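Local atomic coordinates of endo-beta-mannanase (Opitutaceae bacterium TAV5, PDB entry 7BOB), a protein that probably releases mannose from the ends of beta-1,4-linked mannan-derived chains, as a homotrimeric exo-beta-1,4-mannosidase of glycoside hydrolase family 5. Residues Ser98-Trp103 with His172-Arg177; Arg177-Ile182 with Ala189-Gly194; Leu120-Val125 with Pro168-Glu173. All blocks are in the same frame, centred on the assembly; numbering follows the deposited sequence.

Interaction 1 (Ser98-Trp103 with His172-Arg177)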
ATOM      1  N   SER A  98      35.520   7.023  -0.695  1.00 49.95           N
ATOM      2  CA  SER A  98      34.271   6.304  -0.456  1.00 48.24           C
ATOM      3  C   SER A  98      34.239   5.103  -1.386  1.00 46.41           C
ATOM      4  O   SER A  98      34.335   5.272  -2.606  1.00 50.14           O
ATOM      5  CB  SER A  98      33.068   7.221  -0.684  1.00 47.54           C
ATOM      6  OG  SER A  98      31.843   6.591  -0.344  1.00 53.02           O
ATOM      7  N   LEU A  99      34.104   3.900  -0.806  1.00 45.22           N
ATOM      8  CA  LEU A  99      34.341   2.641  -1.522  1.00 47.35           C
ATOM      9  C   LEU A  99      33.109   2.161  -2.283  1.00 51.79           C
ATOM     10  O   LEU A  99      33.152   1.981  -3.508  1.00 51.24           O
ATOM     11  CB  LEU A  99      34.798   1.551  -0.541  1.00 45.78           C
ATOM     12  CG  LEU A  99      36.040   1.914   0.292  1.00 56.82           C
ATOM     13  CD1 LEU A  99      36.675   0.691   0.949  1.00 58.44           C
ATOM     14  CD2 LEU A  99      37.084   2.662  -0.539  1.00 50.72           C
ATOM     15  N   PHE A 100      32.008   1.914  -1.565  1.00 49.29           N
ATOM     16  CA  PHE A 100      30.864   1.201  -2.127  1.00 48.78           C
ATOM     17  C   PHE A 100      29.933   2.221  -2.769  1.00 45.78           C
ATOM     18  O   PHE A 100      28.982   2.721  -2.172  1.00 47.08           O
ATOM     19  CB  PHE A 100      30.186   0.353  -1.058  1.00 49.75           C
ATOM     20  CG  PHE A 100      30.918  -0.934  -0.772  1.00 50.49           C
ATOM     21  CD1 PHE A 100      30.835  -2.005  -1.653  1.00 51.26           C
ATOM     22  CD2 PHE A 100      31.713  -1.062   0.354  1.00 50.87           C
ATOM     23  CE1 PHE A 100      31.530  -3.190  -1.404  1.00 53.65           C
ATOM     24  CE2 PHE A 100      32.406  -2.245   0.617  1.00 53.00           C
ATOM     25  CZ  PHE A 100      32.326  -3.303  -0.259  1.00 49.85           C
ATOM     26  N   VAL A 101      30.262   2.559  -4.011  1.00 43.37           N
ATOM     27  CA  VAL A 101      29.568   3.572  -4.795  1.00 47.93           C
ATOM     28  C   VAL A 101      29.395   2.992  -6.194  1.00 47.58           C
ATOM     29  O   VAL A 101      30.375   2.872  -6.934  1.00 48.03           O
ATOM     30  CB  VAL A 101      30.350   4.896  -4.860  1.00 49.79           C
ATOM     31  CG1 VAL A 101      29.571   5.937  -5.621  1.00 48.83           C
ATOM     32  CG2 VAL A 101      30.698   5.413  -3.456  1.00 50.30           C
ATOM     33  N   GLY A 102      28.167   2.621  -6.558  1.00 44.55           N
ATOM     34  CA  GLY A 102      27.014   2.722  -5.682  1.00 47.47           C
ATOM     35  C   GLY A 102      26.070   3.868  -6.008  1.00 46.04           C
ATOM     36  O   GLY A 102      25.977   4.313  -7.156  1.00 44.09           O
ATOM     37  N   TRP A 103      25.379   4.334  -4.972  1.00 45.33           N
ATOM     38  CA  TRP A 103      24.399   5.409  -5.092  1.00 45.61           C
ATOM     39  C   TRP A 103      25.092   6.749  -5.296  1.00 45.31           C
ATOM     40  O   TRP A 103      26.019   7.085  -4.554  1.00 48.00           O
ATOM     41  CB  TRP A 103      23.570   5.448  -3.817  1.00 48.56           C
ATOM     42  CG  TRP A 103      22.448   6.464  -3.765  1.00 51.27           C
ATOM     43  CD1 TRP A 103      22.546   7.776  -3.396  1.00 49.64           C
ATOM     44  CD2 TRP A 103      21.062   6.224  -4.034  1.00 50.12           C
ATOM     45  NE1 TRP A 103      21.312   8.373  -3.433  1.00 51.07           N
ATOM     46  CE2 TRP A 103      20.379   7.445  -3.821  1.00 53.96           C
ATOM     47  CE3 TRP A 103      20.331   5.099  -4.445  1.00 52.27           C
ATOM     48  CZ2 TRP A 103      18.996   7.578  -4.006  1.00 50.47           C
ATOM     49  CZ3 TRP A 103      18.948   5.227  -4.627  1.00 55.93           C
ATOM     50  CH2 TRP A 103      18.297   6.461  -4.400  1.00 57.82           C
ATOM     51  N   HIS A 172      23.359  -5.620   8.941  1.00 50.38           N
ATOM     52  CA  HIS A 172      24.314  -5.627  10.043  1.00 52.30           C
ATOM     53  C   HIS A 172      25.503  -6.521   9.723  1.00 57.30           C
ATOM     54  O   HIS A 172      26.660  -6.136   9.961  1.00 51.12           O
ATOM     55  CB  HIS A 172      23.610  -6.080  11.323  1.00 54.63           C
ATOM     56  CG  HIS A 172      24.485  -6.124  12.539  1.00 53.87           C
ATOM     57  ND1 HIS A 172      24.326  -5.259  13.600  1.00 59.25           N
ATOM     58  CD2 HIS A 172      25.492  -6.960  12.884  1.00 54.96           C
ATOM     59  CE1 HIS A 172      25.209  -5.546  14.539  1.00 55.72           C
ATOM     60  NE2 HIS A 172      25.930  -6.575  14.128  1.00 58.06           N
ATOM     61  N   GLU A 173      25.236  -7.706   9.143  1.00 55.80           N
ATOM     62  CA  GLU A 173      26.307  -8.640   8.831  1.00 52.39           C
ATOM     63  C   GLU A 173      27.185  -8.114   7.704  1.00 57.29           C
ATOM     64  O   GLU A 173      28.412  -8.250   7.755  1.00 59.28           O
ATOM     65  CB  GLU A 173      25.720 -10.015   8.481  1.00 54.90           C
ATOM     66  CG  GLU A 173      26.723 -11.055   7.966  1.00 53.65           C
ATOM     67  CD  GLU A 173      27.800 -11.426   9.003  1.00 59.53           C
ATOM     68  OE1 GLU A 173      27.661 -11.087  10.195  1.00 64.19           O
ATOM     69  OE2 GLU A 173      28.800 -12.064   8.627  1.00 62.21           O
ATOM     70  N   TRP A 174      26.581  -7.521   6.673  1.00 55.03           N
ATOM     71  CA  TRP A 174      27.365  -6.982   5.566  1.00 51.87           C
ATOM     72  C   TRP A 174      28.310  -5.899   6.053  1.00 56.87           C
ATOM     73  O   TRP A 174      29.467  -5.810   5.603  1.00 56.01           O
ATOM     74  CB  TRP A 174      26.428  -6.421   4.507  1.00 52.63           C
ATOM     75  CG  TRP A 174      27.103  -5.878   3.300  1.00 53.14           C
ATOM     76  CD1 TRP A 174      27.405  -6.563   2.154  1.00 50.23           C
ATOM     77  CD2 TRP A 174      27.522  -4.527   3.088  1.00 50.67           C
ATOM     78  NE1 TRP A 174      27.995  -5.718   1.248  1.00 51.94           N
ATOM     79  CE2 TRP A 174      28.082  -4.464   1.796  1.00 51.13           C
ATOM     80  CE3 TRP A 174      27.480  -3.366   3.862  1.00 50.10           C
ATOM     81  CZ2 TRP A 174      28.601  -3.285   1.262  1.00 50.65           C
ATOM     82  CZ3 TRP A 174      27.994  -2.192   3.330  1.00 48.43           C
ATOM     83  CH2 TRP A 174      28.543  -2.159   2.044  1.00 52.72           C
ATOM     84  N   CYS A 175      27.826  -5.075   6.988  1.00 55.03           N
ATOM     85  CA  CYS A 175      28.624  -3.986   7.533  1.00 54.66           C
ATOM     86  C   CYS A 175      29.797  -4.530   8.339  1.00 55.60           C
ATOM     87  O   CYS A 175      30.925  -4.049   8.208  1.00 53.20           O
ATOM     88  CB  CYS A 175      27.731  -3.081   8.392  1.00 51.79           C
ATOM     89  SG  CYS A 175      28.546  -1.673   9.163  1.00 51.15           S
ATOM     90  N   ARG A 176      29.542  -5.553   9.162  1.00 57.47           N
ATOM     91  CA  ARG A 176      30.616  -6.248   9.862  1.00 58.53           C
ATOM     92  C   ARG A 176      31.641  -6.797   8.883  1.00 55.82           C
ATOM     93  O   ARG A 176      32.850  -6.642   9.088  1.00 56.79           O
ATOM     94  CB  ARG A 176      30.051  -7.389  10.721  1.00 61.25           C
ATOM     95  CG  ARG A 176      31.029  -7.941  11.779  1.00 61.10           C
ATOM     96  CD  ARG A 176      30.563  -9.287  12.358  1.00 59.34           C
ATOM     97  NE  ARG A 176      30.376 -10.292  11.318  1.00 57.61           N
ATOM     98  CZ  ARG A 176      31.349 -11.083  10.860  1.00 62.96           C
ATOM     99  NH1 ARG A 176      32.579 -10.992  11.361  1.00 60.34           N
ATOM    100  NH2 ARG A 176      31.099 -11.962   9.896  1.00 53.71           N
ATOM    101  N   ARG A 177      31.172  -7.422   7.802  1.00 55.65           N
ATOM    102  CA  ARG A 177      32.097  -8.047   6.861  1.00 55.63           C
ATOM    103  C   ARG A 177      32.914  -7.010   6.103  1.00 52.48           C
ATOM    104  O   ARG A 177      34.114  -7.204   5.888  1.00 55.35           O
ATOM    105  CB  ARG A 177      31.339  -8.935   5.885  1.00 53.48           C
ATOM    106  CG  ARG A 177      30.808 -10.225   6.502  1.00 59.45           C
ATOM    107  CD  ARG A 177      31.912 -11.242   6.738  1.00 58.29           C
ATOM    108  NE  ARG A 177      32.804 -11.368   5.588  1.00 64.19           N
ATOM    109  CZ  ARG A 177      32.650 -12.250   4.604  1.00 62.65           C
ATOM    110  NH1 ARG A 177      31.642 -13.105   4.613  1.00 61.84           N
ATOM    111  NH2 ARG A 177      33.521 -12.286   3.607  1.00 66.90           N
TER

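Interaction 2 (Arg177-Ile182 with Ala189-Gly194)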
ATOM      1  N   ARG A 177      31.172  -7.422   7.802  1.00 55.65           N
ATOM      2  CA  ARG A 177      32.097  -8.047   6.861  1.00 55.63           C
ATOM      3  C   ARG A 177      32.914  -7.010   6.103  1.00 52.48           C
ATOM      4  O   ARG A 177      34.114  -7.204   5.888  1.00 55.35           O
ATOM      5  CB  ARG A 177      31.339  -8.935   5.885  1.00 53.48           C
ATOM      6  CG  ARG A 177      30.808 -10.225   6.502  1.00 59.45           C
ATOM      7  CD  ARG A 177      31.912 -11.242   6.738  1.00 58.29           C
ATOM      8  NE  ARG A 177      32.804 -11.368   5.588  1.00 64.19           N
ATOM      9  CZ  ARG A 177      32.650 -12.250   4.604  1.00 62.65           C
ATOM     10  NH1 ARG A 177      31.642 -13.105   4.613  1.00 61.84           N
ATOM     11  NH2 ARG A 177      33.521 -12.286   3.607  1.00 66.90           N
ATOM     12  N   MET A 178      32.290  -5.910   5.680  1.00 51.52           N
ATOM     13  CA  MET A 178      33.018  -4.932   4.883  1.00 52.33           C
ATOM     14  C   MET A 178      33.968  -4.106   5.744  1.00 54.58           C
ATOM     15  O   MET A 178      35.064  -3.765   5.301  1.00 50.92           O
ATOM     16  CB  MET A 178      32.056  -4.014   4.137  1.00 54.41           C
ATOM     17  CG  MET A 178      31.146  -4.719   3.163  1.00 52.30           C
ATOM     18  SD  MET A 178      32.044  -5.852   2.079  1.00 52.66           S
ATOM     19  CE  MET A 178      31.253  -7.404   2.459  1.00 52.92           C
ATOM     20  N   THR A 179      33.573  -3.767   6.972  1.00 57.78           N
ATOM     21  CA  THR A 179      34.527  -3.132   7.873  1.00 55.95           C
ATOM     22  C   THR A 179      35.649  -4.099   8.236  1.00 54.34           C
ATOM     23  O   THR A 179      36.817  -3.710   8.287  1.00 55.20           O
ATOM     24  CB  THR A 179      33.831  -2.634   9.142  1.00 55.14           C
ATOM     25  OG1 THR A 179      33.172  -3.736   9.792  1.00 54.48           O
ATOM     26  CG2 THR A 179      32.834  -1.521   8.821  1.00 52.61           C
ATOM     27  N   GLY A 180      35.310  -5.362   8.499  1.00 55.89           N
ATOM     28  CA  GLY A 180      36.332  -6.332   8.845  1.00 57.02           C
ATOM     29  C   GLY A 180      37.354  -6.517   7.741  1.00 57.51           C
ATOM     30  O   GLY A 180      38.549  -6.687   8.010  1.00 56.40           O
ATOM     31  N   ALA A 181      36.896  -6.481   6.484  1.00 57.24           N
ATOM     32  CA  ALA A 181      37.805  -6.588   5.344  1.00 57.42           C
ATOM     33  C   ALA A 181      38.751  -5.399   5.285  1.00 60.31           C
ATOM     34  O   ALA A 181      39.939  -5.550   4.972  1.00 60.26           O
ATOM     35  CB  ALA A 181      37.007  -6.684   4.044  1.00 54.80           C
ATOM     36  N   ILE A 182      38.234  -4.200   5.558  1.00 56.08           N
ATOM     37  CA  ILE A 182      39.087  -3.023   5.554  1.00 57.37           C
ATOM     38  C   ILE A 182      40.148  -3.151   6.639  1.00 60.10           C
ATOM     39  O   ILE A 182      41.314  -2.773   6.448  1.00 60.41           O
ATOM     40  CB  ILE A 182      38.225  -1.757   5.719  1.00 53.70           C
ATOM     41  CG1 ILE A 182      37.575  -1.382   4.386  1.00 52.31           C
ATOM     42  CG2 ILE A 182      39.042  -0.592   6.279  1.00 53.49           C
ATOM     43  CD1 ILE A 182      36.249  -0.631   4.558  1.00 57.46           C
ATOM     44  N   ALA A 189      42.265   1.947  11.043  1.00 58.74           N
ATOM     45  CA  ALA A 189      41.644   2.989  10.239  1.00 59.39           C
ATOM     46  C   ALA A 189      40.353   3.493  10.885  1.00 56.36           C
ATOM     47  O   ALA A 189      39.659   2.769  11.613  1.00 54.18           O
ATOM     48  CB  ALA A 189      41.346   2.465   8.832  1.00 55.95           C
ATOM     49  N   LEU A 190      40.047   4.759  10.611  1.00 55.32           N
ATOM     50  CA  LEU A 190      38.741   5.331  10.894  1.00 54.04           C
ATOM     51  C   LEU A 190      37.825   5.053   9.703  1.00 55.75           C
ATOM     52  O   LEU A 190      38.125   5.453   8.570  1.00 52.83           O
ATOM     53  CB  LEU A 190      38.851   6.830  11.165  1.00 58.66           C
ATOM     54  CG  LEU A 190      39.639   7.239  12.418  1.00 63.21           C
ATOM     55  CD1 LEU A 190      39.452   8.715  12.736  1.00 58.49           C
ATOM     56  CD2 LEU A 190      39.248   6.379  13.609  1.00 60.16           C
ATOM     57  N   ILE A 191      36.735   4.334   9.957  1.00 52.19           N
ATOM     58  CA  ILE A 191      35.728   4.010   8.951  1.00 52.92           C
ATOM     59  C   ILE A 191      34.457   4.793   9.264  1.00 53.00           C
ATOM     60  O   ILE A 191      33.996   4.821  10.413  1.00 50.03           O
ATOM     61  CB  ILE A 191      35.459   2.497   8.894  1.00 52.30           C
ATOM     62  CG1 ILE A 191      36.787   1.742   8.751  1.00 52.78           C
ATOM     63  CG2 ILE A 191      34.555   2.155   7.731  1.00 50.00           C
ATOM     64  CD1 ILE A 191      36.651   0.243   8.854  1.00 49.14           C
ATOM     65  N   LEU A 192      33.922   5.460   8.251  1.00 49.86           N
ATOM     66  CA  LEU A 192      32.662   6.172   8.355  1.00 50.66           C
ATOM     67  C   LEU A 192      31.619   5.400   7.566  1.00 51.81           C
ATOM     68  O   LEU A 192      31.947   4.689   6.607  1.00 48.71           O
ATOM     69  CB  LEU A 192      32.774   7.598   7.818  1.00 48.08           C
ATOM     70  CG  LEU A 192      33.989   8.424   8.254  1.00 50.16           C
ATOM     71  CD1 LEU A 192      35.088   8.396   7.224  1.00 49.16           C
ATOM     72  CD2 LEU A 192      33.556   9.845   8.486  1.00 52.27           C
ATOM     73  N   SER A 193      30.356   5.541   7.979  1.00 49.55           N
ATOM     74  CA  SER A 193      29.279   4.812   7.316  1.00 47.85           C
ATOM     75  C   SER A 193      28.949   5.401   5.953  1.00 46.49           C
ATOM     76  O   SER A 193      28.739   4.655   5.000  1.00 51.54           O
ATOM     77  CB  SER A 193      28.025   4.805   8.194  1.00 51.37           C
ATOM     78  OG  SER A 193      27.304   6.014   8.039  1.00 48.20           O
ATOM     79  N   GLY A 194      28.889   6.725   5.826  1.00 46.42           N
ATOM     80  CA  GLY A 194      28.406   7.336   4.602  1.00 47.42           C
ATOM     81  C   GLY A 194      26.889   7.484   4.511  1.00 49.90           C
ATOM     82  O   GLY A 194      26.381   7.910   3.462  1.00 45.14           O
TER

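Interaction 3 (Leu120-Val125 with Pro168-Glu173)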
ATOM      1  N   LEU A 120      22.854  -6.381  -2.871  1.00 50.32           N
ATOM      2  CA  LEU A 120      24.202  -6.002  -2.445  1.00 52.53           C
ATOM      3  C   LEU A 120      24.546  -6.573  -1.073  1.00 51.16           C
ATOM      4  O   LEU A 120      25.690  -6.971  -0.828  1.00 52.31           O
ATOM      5  CB  LEU A 120      24.352  -4.471  -2.428  1.00 49.20           C
ATOM      6  CG  LEU A 120      25.721  -3.956  -1.935  1.00 51.35           C
ATOM      7  CD1 LEU A 120      26.759  -4.021  -3.044  1.00 50.86           C
ATOM      8  CD2 LEU A 120      25.671  -2.539  -1.322  1.00 47.37           C
ATOM      9  N   PHE A 121      23.567  -6.647  -0.173  1.00 46.50           N
ATOM     10  CA  PHE A 121      23.847  -6.986   1.216  1.00 48.91           C
ATOM     11  C   PHE A 121      23.750  -8.476   1.523  1.00 50.56           C
ATOM     12  O   PHE A 121      24.438  -8.960   2.430  1.00 50.18           O
ATOM     13  CB  PHE A 121      22.877  -6.236   2.142  1.00 49.43           C
ATOM     14  CG  PHE A 121      22.932  -4.735   2.005  1.00 49.23           C
ATOM     15  CD1 PHE A 121      24.120  -4.044   2.229  1.00 50.54           C
ATOM     16  CD2 PHE A 121      21.790  -4.015   1.663  1.00 47.61           C
ATOM     17  CE1 PHE A 121      24.171  -2.654   2.117  1.00 47.39           C
ATOM     18  CE2 PHE A 121      21.826  -2.626   1.558  1.00 49.04           C
ATOM     19  CZ  PHE A 121      23.024  -1.941   1.785  1.00 47.24           C
ATOM     20  N   SER A 122      22.888  -9.212   0.823  1.00 48.94           N
ATOM     21  CA  SER A 122      22.564 -10.579   1.205  1.00 52.40           C
ATOM     22  C   SER A 122      23.065 -11.630   0.236  1.00 53.25           C
ATOM     23  O   SER A 122      23.235 -12.785   0.639  1.00 56.00           O
ATOM     24  CB  SER A 122      21.048 -10.742   1.315  1.00 49.33           C
ATOM     25  OG  SER A 122      20.487 -10.349   0.080  1.00 52.65           O
ATOM     26  N   ASP A 123      23.237 -11.280  -1.032  1.00 51.77           N
ATOM     27  CA  ASP A 123      23.669 -12.264  -2.010  1.00 56.05           C
ATOM     28  C   ASP A 123      25.038 -12.830  -1.627  1.00 55.45           C
ATOM     29  O   ASP A 123      25.971 -12.055  -1.367  1.00 55.12           O
ATOM     30  CB  ASP A 123      23.749 -11.666  -3.410  1.00 54.13           C
ATOM     31  CG  ASP A 123      24.233 -12.678  -4.410  1.00 57.40           C
ATOM     32  OD1 ASP A 123      23.574 -13.731  -4.496  1.00 56.54           O
ATOM     33  OD2 ASP A 123      25.274 -12.461  -5.067  1.00 58.48           O
ATOM     34  N   PRO A 124      25.195 -14.160  -1.569  1.00 58.76           N
ATOM     35  CA  PRO A 124      26.495 -14.722  -1.143  1.00 53.86           C
ATOM     36  C   PRO A 124      27.664 -14.257  -1.997  1.00 54.97           C
ATOM     37  O   PRO A 124      28.721 -13.883  -1.459  1.00 52.61           O
ATOM     38  CB  PRO A 124      26.257 -16.236  -1.245  1.00 54.86           C
ATOM     39  CG  PRO A 124      24.756 -16.378  -0.981  1.00 56.52           C
ATOM     40  CD  PRO A 124      24.148 -15.199  -1.698  1.00 53.82           C
ATOM     41  N   VAL A 125      27.500 -14.260  -3.321  1.00 59.11           N
ATOM     42  CA  VAL A 125      28.583 -13.863  -4.220  1.00 55.62           C
ATOM     43  C   VAL A 125      28.947 -12.398  -3.998  1.00 57.44           C
ATOM     44  O   VAL A 125      30.132 -12.033  -3.934  1.00 55.72           O
ATOM     45  CB  VAL A 125      28.179 -14.138  -5.681  1.00 55.23           C
ATOM     46  CG1 VAL A 125      29.185 -13.525  -6.646  1.00 56.35           C
ATOM     47  CG2 VAL A 125      28.040 -15.644  -5.926  1.00 53.94           C
ATOM     48  N   PRO A 168      17.376  -6.337   8.326  1.00 52.10           N
ATOM     49  CA  PRO A 168      18.351  -5.646   9.184  1.00 50.20           C
ATOM     50  C   PRO A 168      19.504  -6.540   9.632  1.00 53.36           C
ATOM     51  O   PRO A 168      20.652  -6.086   9.668  1.00 51.13           O
ATOM     52  CB  PRO A 168      17.496  -5.179  10.372  1.00 49.25           C
ATOM     53  CG  PRO A 168      16.105  -5.031   9.816  1.00 51.82           C
ATOM     54  CD  PRO A 168      15.982  -6.129   8.768  1.00 50.88           C
ATOM     55  N   ALA A 169      19.226  -7.796   9.992  1.00 52.79           N
ATOM     56  CA  ALA A 169      20.299  -8.713  10.363  1.00 52.22           C
ATOM     57  C   ALA A 169      21.319  -8.860   9.233  1.00 56.30           C
ATOM     58  O   ALA A 169      22.534  -8.926   9.484  1.00 56.82           O
ATOM     59  CB  ALA A 169      19.716 -10.080  10.740  1.00 51.74           C
ATOM     60  N   GLN A 170      20.842  -8.903   7.980  1.00 50.73           N
ATOM     61  CA  GLN A 170      21.746  -9.065   6.846  1.00 52.21           C
ATOM     62  C   GLN A 170      22.555  -7.796   6.574  1.00 54.67           C
ATOM     63  O   GLN A 170      23.722  -7.877   6.164  1.00 54.50           O
ATOM     64  CB  GLN A 170      20.956  -9.470   5.598  1.00 54.33           C
ATOM     65  CG  GLN A 170      20.606 -10.952   5.531  1.00 48.03           C
ATOM     66  CD  GLN A 170      19.530 -11.231   4.514  1.00 53.62           C
ATOM     67  OE1 GLN A 170      18.675 -10.384   4.249  1.00 55.97           O
ATOM     68  NE2 GLN A 170      19.543 -12.431   3.954  1.00 53.49           N
ATOM     69  N   VAL A 171      21.940  -6.619   6.745  1.00 49.39           N
ATOM     70  CA  VAL A 171      22.683  -5.369   6.616  1.00 50.86           C
ATOM     71  C   VAL A 171      23.732  -5.265   7.709  1.00 52.93           C
ATOM     72  O   VAL A 171      24.874  -4.856   7.458  1.00 52.13           O
ATOM     73  CB  VAL A 171      21.730  -4.158   6.652  1.00 51.26           C
ATOM     74  CG1 VAL A 171      22.522  -2.842   6.827  1.00 47.21           C
ATOM     75  CG2 VAL A 171      20.837  -4.125   5.407  1.00 49.69           C
ATOM     76  N   HIS A 172      23.359  -5.620   8.941  1.00 50.38           N
ATOM     77  CA  HIS A 172      24.314  -5.627  10.043  1.00 52.30           C
ATOM     78  C   HIS A 172      25.503  -6.521   9.723  1.00 57.30           C
ATOM     79  O   HIS A 172      26.660  -6.136   9.961  1.00 51.12           O
ATOM     80  CB  HIS A 172      23.610  -6.080  11.323  1.00 54.63           C
ATOM     81  CG  HIS A 172      24.485  -6.124  12.539  1.00 53.87           C
ATOM     82  ND1 HIS A 172      24.326  -5.259  13.600  1.00 59.25           N
ATOM     83  CD2 HIS A 172      25.492  -6.960  12.884  1.00 54.96           C
ATOM     84  CE1 HIS A 172      25.209  -5.546  14.539  1.00 55.72           C
ATOM     85  NE2 HIS A 172      25.930  -6.575  14.128  1.00 58.06           N
ATOM     86  N   GLU A 173      25.236  -7.706   9.143  1.00 55.80           N
ATOM     87  CA  GLU A 173      26.307  -8.640   8.831  1.00 52.39           C
ATOM     88  C   GLU A 173      27.185  -8.114   7.704  1.00 57.29           C
ATOM     89  O   GLU A 173      28.412  -8.250   7.755  1.00 59.28           O
ATOM     90  CB  GLU A 173      25.720 -10.015   8.481  1.00 54.90           C
ATOM     91  CG  GLU A 173      26.723 -11.055   7.966  1.00 53.65           C
ATOM     92  CD  GLU A 173      27.800 -11.426   9.003  1.00 59.53           C
ATOM     93  OE1 GLU A 173      27.661 -11.087  10.195  1.00 64.19           O
ATOM     94  OE2 GLU A 173      28.800 -12.064   8.627  1.00 62.21           O
TER
HETATM   95  O   HOH W   1      24.695  -9.927   4.882  1.00 51.36           O

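Interaction 1 (Ser98-Trp103 with His172-Arg177)
Near the C-terminal end of the third strand of the catalytic TIM barrel, where the chain turns a corner, Phe100 meets Trp174 of helix 168-183. The two rings form a T-shaped (edge-to-face) pair, with centroids 4.9 Å apart and planes at 64°. Trp174 supplies the edge and Phe100 the face. The outer corner of the indole, CZ2 and CH2, does the touching: CZ2 stands over the middle of the phenyl ring, 3.7 Å above its plane. CH2 is shifted toward one side, and its nearest ring atom is CD2 of Phe100, at 3.8 Å. The indole reaches that far because CG of Trp174 lies anti to its own nitrogen (chi1 -178°), which throws the long side chain off the helix toward the barrel wall.

Phe100 is the centre of an inverse gamma turn, with a weak bond of 3.0 Å from Val101 N to Leu99 O. In the (beta/alpha)8 order the helix follows strand 151-154, and that strand runs beside strand 94-101. Leu153 of the intervening strand touches both aromatic side chains, while Trp63 makes a second edge-to-face pair with Phe100. With an alanine in place of Phe100, the CZ2-CH2 corner of Trp174 would probably lose the face it rests on, opening a gap between turn and helix and leaving the indole freer to turn.

Away from the barrel, the helix carries a salt bridge one turn long. Arg176 grips Glu173 side-on, NE giving a bond of 3.0 Å to OE1 and NH2 one of 2.6 Å to OE2. Both carboxylate oxygens lie close to the guanidinium plane, and OE2 is approached on its syn side, whereas the bond to OE1 arrives from above the carboxylate plane.

Interaction 2 (Arg177-Ile182 with Ala189-Gly194)
Thr179 and Ile191 bring helix and strand closest, with their CA atoms 7.3 Å apart, and one turn further along the helix Ile182 lies opposite Ala189 at a CA separation of 8.0 Å. Ile191 fills the interval. Its side chain reaches from the strand toward the helix, and its end, CD1, meets CG2 of Ile182 at 3.6 Å, tip to tip. The branched methyl of Ile182 makes the contact because CG2 is the one set anti to the backbone nitrogen, with CG1 lying beside that nitrogen instead (chi1 -79°). Ile191 reaches across with its longer branch: the chain is extended beyond CB (chi2 173°), which sets CD1 anti to CA and holds it out toward the helix.

The same methyl also rests against the helix one turn earlier, where Ile191 CD1 is 4.0 Å from CB of Thr179 and equally far from its carbonyl oxygen. The hydroxyl of Thr179 is engaged with its own helix, OG1 being hydrogen-bonded to the carbonyl oxygens of Cys175 and Arg176.

This is the return half of a beta-alpha-beta crossover in the TIM barrel: the chain leaves strand 151-154, passes through helix 168-183 and comes back as strand 191-192, parallel to the first. Backbone bonds from Leu190 and Leu192 join the returning strand to Ile151 and Leu153. Ile191 is bonded on the other side, to Asp235 and Val236. Alternation along the strand sends Ile191 outward to the helix, while Leu192 points to the other side and touches Gln96 and Asp152. The other branch of Ile182 belongs to the same layer between helix and sheet, in which its side chain also packs on Leu99 and Leu153 of the sheet and on Thr138 of helix 124-141.

Interaction 3 (Leu120-Val125 with Pro168-Glu173)
With the phenyl group of Phe121 beside its backbone nitrogen (chi1 -58°), chi1 of Val171 (168°) sets CG1 anti to the backbone nitrogen, which leaves CG2 anti to the carbonyl carbon and over one face of the Phe121 ring. This is a CH-pi contact: CG2 is 4.2 Å from the Phe121 centroid, 24° off the normal, displaced toward the CG-CD2 side of the ring. The next pair is packing: Ser122 CB lies against the amide end of Gln170, 3.5 Å from NE2, while Gln170 OE1 accepts a bond from Thr167 N.

A single water links the two backbones, donating to Phe121 O and to Gln170 O, each at 2.6 Å. Phe121 O and Gln170 O are 4.0 Å apart, and the water's two protons probably ease the repulsion between them. Just beyond, Asp123 is the N-cap of helix 124-141, its OD2 accepting from Met126 N. The contact therefore sets the turn leading into helix 124-141 against the first turn of helix 168-183, while the Phe121 ring also touches Asp162 and Cys163 of the short helix 162-165.

All three contacts lie along one element, helix 168-183: interaction 3 at its start, interaction 1 in the middle, interaction 2 toward its end. Along the chain, interactions 1 and 3 start from 98-103 and 120-125, and both close on the helix before interaction 2 opens. Centres of interactions 1 and 2 are about 8 Å apart, those of 1 and 3 about 9 Å, and those of 2 and 3 about 15 Å. Interactions 1 and 2 both reach the parallel barrel sheet and meet where Phe100 CZ lies 3.5 Å from Met178 SD. Interaction 3 joins interaction 1 through Phe121 packed on Trp174. Together they fit this helix to the barrel and to the loop that leads into helix 124-141, within the domain expected to carry catalysis.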